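Local structure of spermidine N(1)-acetyltransferase (7KWJ) at residues A130-L133 / Y134-C137. The protein catalyses the transfer of an acetyl group from acetyl-coenzyme A to the primary amines of spermidine and spermine, protecting the cell against polyamine toxicity. The protein carries 10 engineered substitutions. Residues are numbered along the deposited sequence; the frame is centred on the assembly and turned at random.
Sequences AVHL and YEEC
A130 O accepts a hydrogen bond from Y134 N, 3.0 Å away, and has the tyrosine ring lying obliquely beside that same oxygen. With CG of Y134 anti to its own carbonyl carbon (chi1 -64°), the ring turns back along the helix. Its CE2 comes 4.1 Å from CB of A130. V131 follows with the next i to i+4 bond, its O 3.0 Å from N of E135. The side chains of A130, V131 and Y134 all rest on V123 of strand 118-124, those of V131 and Y134 also meet M161 of strand 155-164, and I103 of helix 98-113 touches the tyrosine too. On the exposed side, H132 O accepts a hydrogen bond from E136 N. The imidazole of H132 runs alongside the E135 side chain, with ND1 donating to OE1 of E135 at 3.2 Å. That bond reaches the carboxylate from above its plane, 52° out of it. Ring and carboxylate planes are 38° apart. L133 closes the series, its O receiving N of C137 at 3.2 Å as the helix gives way to a loop. Helix 98-113 meets this end through A99 and R100, which touch the L133 side chain, and R100 also forms a salt bridge with OE2 of E136. Residues 130-136 belong to the acetyl-CoA site, and Y134 is the probable proton donor, as in related acetyltransferases. The chemistry implies a division of labour: the backbone bond holds the main chain of Y134, and the apolar contacts probably limit how its ring can turn, while the histidine-carboxylate pair, probably modest in strength given its out-of-plane approach, links side chains on the outer face.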
# COMPACT_ATOMS: atom_id res chain seq x y z
N ALA B 130 30.68 1.19 -38.48
CA ALA B 130 30.72 1.29 -37.02
C ALA B 130 31.88 0.47 -36.45
O ALA B 130 32.53 0.91 -35.50
CB ALA B 130 29.39 0.83 -36.43
N VAL B 131 32.14 -0.71 -37.01
CA VAL B 131 33.22 -1.55 -36.51
C VAL B 131 34.55 -0.83 -36.61
O VAL B 131 35.27 -0.67 -35.62
CB VAL B 131 33.25 -2.89 -37.27
CG1 VAL B 131 34.40 -3.75 -36.77
CG2 VAL B 131 31.93 -3.62 -37.12
N HIS B 132 34.90 -0.37 -37.82
CA HIS B 132 36.17 0.31 -38.01
C HIS B 132 36.24 1.60 -37.20
O HIS B 132 37.33 1.99 -36.76
CB HIS B 132 36.39 0.60 -39.50
CG HIS B 132 36.46 -0.63 -40.35
ND1 HIS B 132 36.95 -1.83 -39.88
CD2 HIS B 132 36.08 -0.84 -41.63
CE1 HIS B 132 36.88 -2.73 -40.85
NE2 HIS B 132 36.36 -2.16 -41.92
N LEU B 133 35.11 2.26 -36.99
CA LEU B 133 35.10 3.48 -36.18
C LEU B 133 35.53 3.18 -34.74
O LEU B 133 36.39 3.87 -34.18
CB LEU B 133 33.72 4.12 -36.21
CG LEU B 133 33.50 5.30 -35.25
CD1 LEU B 133 34.49 6.42 -35.54
CD2 LEU B 133 32.08 5.81 -35.36
N TYR B 134 34.93 2.16 -34.13
CA TYR B 134 35.28 1.81 -32.76
C TYR B 134 36.73 1.33 -32.68
O TYR B 134 37.42 1.60 -31.68
CB TYR B 134 34.33 0.73 -32.23
CG TYR B 134 32.89 1.18 -32.13
CD1 TYR B 134 32.56 2.40 -31.56
CD2 TYR B 134 31.86 0.38 -32.61
CE1 TYR B 134 31.24 2.81 -31.47
CE2 TYR B 134 30.54 0.78 -32.52
CZ TYR B 134 30.24 2.00 -31.95
OH TYR B 134 28.93 2.40 -31.86
N GLU B 135 37.20 0.63 -33.70
CA GLU B 135 38.61 0.23 -33.73
C GLU B 135 39.52 1.45 -33.63
O GLU B 135 40.50 1.44 -32.88
CB GLU B 135 38.90 -0.56 -35.01
CG GLU B 135 38.31 -1.96 -35.02
CD GLU B 135 38.60 -2.71 -36.31
OE1 GLU B 135 38.91 -2.04 -37.33
OE2 GLU B 135 38.52 -3.95 -36.32
N GLU B 136 39.21 2.50 -34.39
CA GLU B 136 40.00 3.73 -34.30
C GLU B 136 39.98 4.31 -32.89
O GLU B 136 40.97 4.88 -32.45
CB GLU B 136 39.48 4.76 -35.31
CG GLU B 136 39.66 4.35 -36.76
CD GLU B 136 38.95 5.29 -37.72
OE1 GLU B 136 38.55 4.84 -38.81
OE2 GLU B 136 38.80 6.48 -37.37
N CYS B 137 38.86 4.17 -32.19
CA CYS B 137 38.72 4.71 -30.84
C CYS B 137 39.35 3.81 -29.77
O CYS B 137 39.21 4.11 -28.58
CB CYS B 137 37.25 4.94 -30.51
SG CYS B 137 36.48 6.24 -31.50